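Local coordinates for 3-oxosteroid 1-dehydrogenase (Sterolibacterium denitrificans, PDB 7P18), which probably uses bound FAD to introduce the 1,2 double bond into ring A of 3-oxosteroids, yielding 3-oxo-Delta(1)-steroids, at residues I304-L316 with V510-Y522. Sequence-based numbering, arbitrary orientation.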
ATOM      1  N   ILE A 304      14.679  10.145  -7.906  1.00 26.22           N
ATOM      2  CA  ILE A 304      15.510  10.214  -6.684  1.00 27.01           C
ATOM      3  C   ILE A 304      16.959  10.466  -7.110  1.00 28.45           C
ATOM      4  O   ILE A 304      17.613  11.418  -6.585  1.00 27.81           O
ATOM      5  CB  ILE A 304      15.330   8.941  -5.816  1.00 25.59           C
ATOM      6  CG1 ILE A 304      13.916   8.900  -5.221  1.00 26.14           C
ATOM      7  CG2 ILE A 304      16.389   8.900  -4.738  1.00 29.26           C
ATOM      8  CD1 ILE A 304      13.548   7.601  -4.515  1.00 28.47           C
ATOM      9  N   ARG A 305      17.457   9.686  -8.061  1.00 28.81           N
ATOM     10  CA  ARG A 305      18.870   9.816  -8.525  1.00 31.19           C
ATOM     11  C   ARG A 305      19.086  11.229  -9.108  1.00 30.45           C
ATOM     12  O   ARG A 305      20.074  11.888  -8.760  1.00 32.29           O
ATOM     13  CB  ARG A 305      19.174   8.704  -9.538  1.00 33.46           C
ATOM     14  CG  ARG A 305      19.346   7.328  -8.901  1.00 33.21           C
ATOM     15  CD  ARG A 305      19.898   6.243  -9.846  1.00 35.37           C
ATOM     16  NE  ARG A 305      19.359   6.331 -11.216  1.00 34.30           N
ATOM     17  CZ  ARG A 305      18.220   5.783 -11.639  1.00 39.47           C
ATOM     18  NH1 ARG A 305      17.447   5.082 -10.823  1.00 33.35           N
ATOM     19  NH2 ARG A 305      17.839   5.949 -12.889  1.00 42.26           N
ATOM     20  N   ALA A 306      18.165  11.681  -9.942  1.00 29.74           N
ATOM     21  CA  ALA A 306      18.268  12.967 -10.679  1.00 30.31           C
ATOM     22  C   ALA A 306      18.262  14.140  -9.704  1.00 33.29           C
ATOM     23  O   ALA A 306      19.058  15.095  -9.881  1.00 33.49           O
ATOM     24  CB  ALA A 306      17.151  13.053 -11.666  1.00 29.56           C
ATOM     25  N   ALA A 307      17.423  14.080  -8.664  1.00 30.91           N
ATOM     26  CA  ALA A 307      17.333  15.155  -7.643  1.00 29.48           C
ATOM     27  C   ALA A 307      18.575  15.157  -6.753  1.00 27.59           C
ATOM     28  O   ALA A 307      19.110  16.250  -6.432  1.00 28.56           O
ATOM     29  CB  ALA A 307      16.045  14.987  -6.840  1.00 28.45           C
ATOM     30  N   MET A 308      19.065  13.983  -6.345  1.00 27.06           N
ATOM     31  CA  MET A 308      20.252  13.890  -5.470  1.00 30.02           C
ATOM     32  C   MET A 308      21.464  14.413  -6.267  1.00 32.03           C
ATOM     33  O   MET A 308      22.308  15.065  -5.650  1.00 33.16           O
ATOM     34  CB  MET A 308      20.462  12.459  -4.969  1.00 30.87           C
ATOM     35  CG  MET A 308      19.335  12.049  -4.035  1.00 34.56           C
ATOM     36  SD  MET A 308      19.556  10.409  -3.335  1.00 34.10           S
ATOM     37  CE  MET A 308      20.909  10.658  -2.191  1.00 36.04           C
ATOM     38  N   ASP A 309      21.464  14.215  -7.582  1.00 31.19           N
ATOM     39  CA  ASP A 309      22.521  14.725  -8.489  1.00 37.99           C
ATOM     40  C   ASP A 309      22.601  16.255  -8.373  1.00 39.10           C
ATOM     41  O   ASP A 309      23.714  16.759  -8.508  1.00 40.62           O
ATOM     42  CB  ASP A 309      22.252  14.338  -9.941  1.00 36.74           C
ATOM     43  CG  ASP A 309      22.560  12.905 -10.312  1.00 41.81           C
ATOM     44  OD1 ASP A 309      23.236  12.211  -9.509  1.00 41.04           O
ATOM     45  OD2 ASP A 309      22.106  12.501 -11.428  1.00 39.53           O
ATOM     46  N   ILE A 310      21.487  16.973  -8.129  1.00 34.83           N
ATOM     47  CA  ILE A 310      21.526  18.466  -7.983  1.00 33.93           C
ATOM     48  C   ILE A 310      21.538  18.918  -6.516  1.00 35.55           C
ATOM     49  O   ILE A 310      21.313  20.114  -6.301  1.00 37.03           O
ATOM     50  CB  ILE A 310      20.398  19.150  -8.779  1.00 33.88           C
ATOM     51  CG1 ILE A 310      19.007  18.855  -8.221  1.00 29.08           C
ATOM     52  CG2 ILE A 310      20.496  18.813 -10.254  1.00 37.37           C
ATOM     53  CD1 ILE A 310      17.925  19.770  -8.742  1.00 29.43           C
ATOM     54  N   GLY A 311      21.815  18.039  -5.546  1.00 31.07           N
ATOM     55  CA  GLY A 311      22.022  18.440  -4.136  1.00 32.77           C
ATOM     56  C   GLY A 311      20.836  18.144  -3.204  1.00 30.07           C
ATOM     57  O   GLY A 311      20.950  18.455  -2.007  1.00 29.01           O
ATOM     58  N   ALA A 312      19.759  17.526  -3.683  1.00 28.05           N
ATOM     59  CA  ALA A 312      18.623  17.154  -2.803  1.00 27.13           C
ATOM     60  C   ALA A 312      19.127  16.209  -1.719  1.00 25.67           C
ATOM     61  O   ALA A 312      19.950  15.341  -2.007  1.00 28.95           O
ATOM     62  CB  ALA A 312      17.524  16.540  -3.626  1.00 26.80           C
ATOM     63  N   ARG A 313      18.646  16.367  -0.506  1.00 25.37           N
ATOM     64  CA  ARG A 313      18.921  15.459   0.629  1.00 26.32           C
ATOM     65  C   ARG A 313      17.917  14.293   0.619  1.00 22.13           C
ATOM     66  O   ARG A 313      16.742  14.493   0.208  1.00 22.52           O
ATOM     67  CB  ARG A 313      18.849  16.219   1.955  1.00 28.12           C
ATOM     68  CG  ARG A 313      19.045  15.350   3.194  1.00 33.04           C
ATOM     69  CD  ARG A 313      19.336  16.243   4.377  1.00 35.05           C
ATOM     70  NE  ARG A 313      19.324  15.448   5.577  1.00 39.95           N
ATOM     71  CZ  ARG A 313      20.327  14.675   5.956  1.00 53.99           C
ATOM     72  NH1 ARG A 313      21.442  14.621   5.237  1.00 53.84           N
ATOM     73  NH2 ARG A 313      20.215  13.963   7.065  1.00 52.84           N
ATOM     74  N   ALA A 314      18.367  13.116   1.030  1.00 24.90           N
ATOM     75  CA  ALA A 314      17.484  11.924   1.182  1.00 26.07           C
ATOM     76  C   ALA A 314      17.524  11.436   2.626  1.00 25.87           C
ATOM     77  O   ALA A 314      18.555  11.590   3.304  1.00 23.97           O
ATOM     78  CB  ALA A 314      17.892  10.840   0.219  1.00 28.39           C
ATOM     79  N   GLU A 315      16.434  10.841   3.103  1.00 22.41           N
ATOM     80  CA  GLU A 315      16.367  10.280   4.466  1.00 21.78           C
ATOM     81  C   GLU A 315      15.541   8.995   4.450  1.00 21.68           C
ATOM     82  O   GLU A 315      14.778   8.782   3.490  1.00 22.09           O
ATOM     83  CB  GLU A 315      15.758  11.283   5.467  1.00 24.51           C
ATOM     84  CG  GLU A 315      16.693  12.421   5.812  1.00 30.03           C
ATOM     85  CD  GLU A 315      16.216  13.377   6.897  1.00 37.25           C
ATOM     86  OE1 GLU A 315      15.119  13.140   7.504  1.00 29.77           O
ATOM     87  OE2 GLU A 315      16.985  14.329   7.163  1.00 40.49           O
ATOM     88  N   LEU A 316      15.701   8.204   5.512  1.00 21.48           N
ATOM     89  CA  LEU A 316      14.971   6.940   5.749  1.00 22.05           C
ATOM     90  C   LEU A 316      15.230   5.927   4.610  1.00 21.44           C
ATOM     91  O   LEU A 316      14.433   5.010   4.459  1.00 22.99           O
ATOM     92  CB  LEU A 316      13.487   7.281   5.925  1.00 23.32           C
ATOM     93  CG  LEU A 316      13.186   8.147   7.147  1.00 25.86           C
ATOM     94  CD1 LEU A 316      11.736   8.604   7.161  1.00 27.10           C
ATOM     95  CD2 LEU A 316      13.540   7.375   8.399  1.00 26.72           C
ATOM     96  N   VAL A 510      11.348  20.157  -2.003  1.00 23.41           N
ATOM     97  CA  VAL A 510      12.583  19.379  -1.798  1.00 24.13           C
ATOM     98  C   VAL A 510      13.635  20.254  -1.105  1.00 25.20           C
ATOM     99  O   VAL A 510      13.890  21.385  -1.569  1.00 25.32           O
ATOM    100  CB  VAL A 510      13.080  18.757  -3.113  1.00 24.31           C
ATOM    101  CG1 VAL A 510      14.397  18.050  -2.922  1.00 24.25           C
ATOM    102  CG2 VAL A 510      12.024  17.824  -3.684  1.00 23.61           C
ATOM    103  N   LEU A 511      14.304  19.702  -0.106  1.00 24.72           N
ATOM    104  CA  LEU A 511      15.394  20.364   0.649  1.00 23.44           C
ATOM    105  C   LEU A 511      16.761  19.819   0.233  1.00 25.76           C
ATOM    106  O   LEU A 511      16.913  18.591   0.023  1.00 25.41           O
ATOM    107  CB  LEU A 511      15.160  20.143   2.149  1.00 26.77           C
ATOM    108  CG  LEU A 511      13.792  20.598   2.683  1.00 25.36           C
ATOM    109  CD1 LEU A 511      13.673  20.426   4.180  1.00 27.55           C
ATOM    110  CD2 LEU A 511      13.520  22.060   2.348  1.00 26.44           C
ATOM    111  N   ASP A 512      17.766  20.708   0.203  1.00 27.21           N
ATOM    112  CA  ASP A 512      19.174  20.330  -0.056  1.00 29.43           C
ATOM    113  C   ASP A 512      19.836  19.927   1.270  1.00 31.67           C
ATOM    114  O   ASP A 512      19.156  19.924   2.313  1.00 29.82           O
ATOM    115  CB  ASP A 512      19.858  21.446  -0.840  1.00 32.90           C
ATOM    116  CG  ASP A 512      20.167  22.705  -0.036  1.00 31.51           C
ATOM    117  OD1 ASP A 512      20.066  22.675   1.213  1.00 29.68           O
ATOM    118  OD2 ASP A 512      20.499  23.693  -0.698  1.00 33.31           O
ATOM    119  N   GLU A 513      21.144  19.649   1.246  1.00 32.56           N
ATOM    120  CA  GLU A 513      21.902  19.158   2.433  1.00 39.18           C
ATOM    121  C   GLU A 513      21.944  20.236   3.533  1.00 43.35           C
ATOM    122  O   GLU A 513      22.260  19.895   4.700  1.00 41.61           O
ATOM    123  CB  GLU A 513      23.281  18.673   1.974  1.00 39.22           C
ATOM    124  CG  GLU A 513      23.218  17.463   1.061  1.00 41.16           C
ATOM    125  CD  GLU A 513      22.764  16.156   1.713  1.00 42.32           C
ATOM    126  OE1 GLU A 513      22.587  16.134   2.936  1.00 39.77           O
ATOM    127  OE2 GLU A 513      22.549  15.139   0.974  1.00 41.67           O
ATOM    128  N   SER A 514      21.602  21.485   3.202  1.00 38.99           N
ATOM    129  CA  SER A 514      21.566  22.625   4.155  1.00 43.47           C
ATOM    130  C   SER A 514      20.139  22.952   4.581  1.00 41.01           C
ATOM    131  O   SER A 514      19.985  23.992   5.194  1.00 40.02           O
ATOM    132  CB  SER A 514      22.244  23.839   3.571  1.00 45.95           C
ATOM    133  OG  SER A 514      23.604  23.532   3.286  1.00 50.88           O
ATOM    134  N   ASP A 515      19.153  22.085   4.304  1.00 37.92           N
ATOM    135  CA  ASP A 515      17.716  22.331   4.613  1.00 39.37           C
ATOM    136  C   ASP A 515      17.191  23.551   3.846  1.00 32.45           C
ATOM    137  O   ASP A 515      16.153  24.080   4.234  1.00 34.88           O
ATOM    138  CB  ASP A 515      17.462  22.514   6.118  1.00 47.19           C
ATOM    139  CG  ASP A 515      17.677  21.239   6.922  1.00 57.54           C
ATOM    140  OD1 ASP A 515      17.026  20.203   6.594  1.00 53.06           O
ATOM    141  OD2 ASP A 515      18.495  21.285   7.873  1.00 65.78           O
ATOM    142  N   ARG A 516      17.841  23.956   2.762  1.00 34.78           N
ATOM    143  CA  ARG A 516      17.342  25.050   1.892  1.00 32.68           C
ATOM    144  C   ARG A 516      16.462  24.456   0.803  1.00 29.81           C
ATOM    145  O   ARG A 516      16.895  23.534   0.106  1.00 30.56           O
ATOM    146  CB  ARG A 516      18.535  25.794   1.294  1.00 39.40           C
ATOM    147  CG  ARG A 516      18.130  26.994   0.455  1.00 45.09           C
ATOM    148  CD  ARG A 516      19.298  27.750  -0.172  1.00 50.58           C
ATOM    149  NE  ARG A 516      18.817  28.859  -0.999  1.00 54.20           N
ATOM    150  CZ  ARG A 516      18.373  28.756  -2.269  1.00 62.31           C
ATOM    151  NH1 ARG A 516      18.353  27.589  -2.906  1.00 58.66           N
ATOM    152  NH2 ARG A 516      17.949  29.835  -2.908  1.00 62.54           N
ATOM    153  N   PRO A 517      15.219  24.952   0.606  1.00 29.08           N
ATOM    154  CA  PRO A 517      14.391  24.515  -0.509  1.00 29.98           C
ATOM    155  C   PRO A 517      15.087  24.716  -1.857  1.00 34.76           C
ATOM    156  O   PRO A 517      15.688  25.777  -2.102  1.00 30.01           O
ATOM    157  CB  PRO A 517      13.124  25.372  -0.458  1.00 29.06           C
ATOM    158  CG  PRO A 517      13.082  25.828   0.972  1.00 31.56           C
ATOM    159  CD  PRO A 517      14.517  25.937   1.437  1.00 33.38           C
ATOM    160  N   ILE A 518      14.983  23.696  -2.708  1.00 29.14           N
ATOM    161  CA  ILE A 518      15.325  23.817  -4.141  1.00 29.37           C
ATOM    162  C   ILE A 518      14.116  24.443  -4.811  1.00 28.24           C
ATOM    163  O   ILE A 518      13.071  23.808  -4.922  1.00 28.82           O
ATOM    164  CB  ILE A 518      15.747  22.471  -4.752  1.00 30.14           C
ATOM    165  CG1 ILE A 518      16.924  21.879  -3.984  1.00 31.23           C
ATOM    166  CG2 ILE A 518      16.068  22.642  -6.222  1.00 29.68           C
ATOM    167  CD1 ILE A 518      17.348  20.483  -4.439  1.00 31.67           C
ATOM    168  N   GLU A 519      14.238  25.730  -5.131  1.00 32.42           N
ATOM    169  CA  GLU A 519      13.162  26.520  -5.766  1.00 31.72           C
ATOM    170  C   GLU A 519      12.675  25.761  -6.995  1.00 26.03           C
ATOM    171  O   GLU A 519      13.543  25.335  -7.760  1.00 28.44           O
ATOM    172  CB  GLU A 519      13.681  27.884  -6.238  1.00 36.89           C
ATOM    173  CG  GLU A 519      14.174  28.770  -5.119  1.00 45.82           C
ATOM    174  CD  GLU A 519      13.084  29.170  -4.136  1.00 52.57           C
ATOM    175  OE1 GLU A 519      11.944  29.394  -4.596  1.00 59.80           O
ATOM    176  OE2 GLU A 519      13.375  29.251  -2.914  1.00 58.44           O
ATOM    177  N   GLY A 520      11.362  25.657  -7.146  1.00 25.01           N
ATOM    178  CA  GLY A 520      10.652  25.023  -8.270  1.00 28.86           C
ATOM    179  C   GLY A 520      10.429  23.507  -8.128  1.00 27.34           C
ATOM    180  O   GLY A 520       9.798  22.923  -9.034  1.00 30.61           O
ATOM    181  N   LEU A 521      10.962  22.856  -7.095  1.00 24.85           N
ATOM    182  CA  LEU A 521      10.941  21.363  -6.996  1.00 24.24           C
ATOM    183  C   LEU A 521      10.169  20.912  -5.752  1.00 24.83           C
ATOM    184  O   LEU A 521      10.560  21.283  -4.620  1.00 25.60           O
ATOM    185  CB  LEU A 521      12.353  20.821  -6.918  1.00 24.11           C
ATOM    186  CG  LEU A 521      12.479  19.308  -7.111  1.00 25.48           C
ATOM    187  CD1 LEU A 521      11.987  18.926  -8.493  1.00 25.06           C
ATOM    188  CD2 LEU A 521      13.913  18.849  -6.880  1.00 26.51           C
ATOM    189  N   TYR A 522       9.147  20.106  -5.995  1.00 24.26           N
ATOM    190  CA  TYR A 522       8.283  19.489  -4.979  1.00 24.69           C
ATOM    191  C   TYR A 522       8.402  17.972  -5.128  1.00 27.69           C
ATOM    192  O   TYR A 522       8.762  17.491  -6.214  1.00 25.43           O
ATOM    193  CB  TYR A 522       6.847  19.957  -5.160  1.00 25.72           C
ATOM    194  CG  TYR A 522       6.684  21.451  -5.001  1.00 26.82           C
ATOM    195  CD1 TYR A 522       7.022  22.325  -6.023  1.00 27.36           C
ATOM    196  CD2 TYR A 522       6.236  21.997  -3.802  1.00 27.27           C
ATOM    197  CE1 TYR A 522       6.922  23.709  -5.864  1.00 31.20           C
ATOM    198  CE2 TYR A 522       6.099  23.371  -3.644  1.00 27.37           C
ATOM    199  CZ  TYR A 522       6.428  24.234  -4.679  1.00 31.16           C
ATOM    200  OH  TYR A 522       6.273  25.592  -4.509  1.00 29.78           O
TER
HETATM  201  O   HOH W   1      22.961  20.496  -1.028  1.00 39.90           O
HETATM  202  O   HOH W   2      22.408  14.871  -2.002  1.00 38.94           O
HETATM  203  O   HOH W   3      21.326  12.711   1.411  1.00 30.06           O
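A Schellman motif ends helix 302-309, with Gly311 at positive phi as its C-prime residue, and the chain leaving it packs against strands 509-511 and 517-518 and the turn between them. Ala312 N returns to Ala307 O, and the CB of Ala312 then presses on Val510 CG1 at 3.5 Å and on Ile518 CD1, a small apolar patch that Leu502 of strand 486-502 also touches. One residue on, Arg313 N donates an almost straight bond to Leu511 O (2.9 Å, 178°). The Arg313 side chain, with CG anti to the backbone N (chi1 177°) and extended to NE, runs across Glu513 at about a right angle. Its NH1 meets the syn lone pair of Glu513 OE1 at 3.0 Å, in the guanidinium plane, while NE and NH2 both grip Glu315 OE2 side-on. A lysine in its place would probably be unable to hold both carboxylates in this way, leaving Glu513 or Glu315 without its mate. A water bridges Glu513 OE2 to Ala314 N. Apolar packing round Ala312 and a charged, hydrated network round Arg313 thus join helix end to turn; the two carboxylates fix the guanidinium's rotation, and one cation probably balances them only in part.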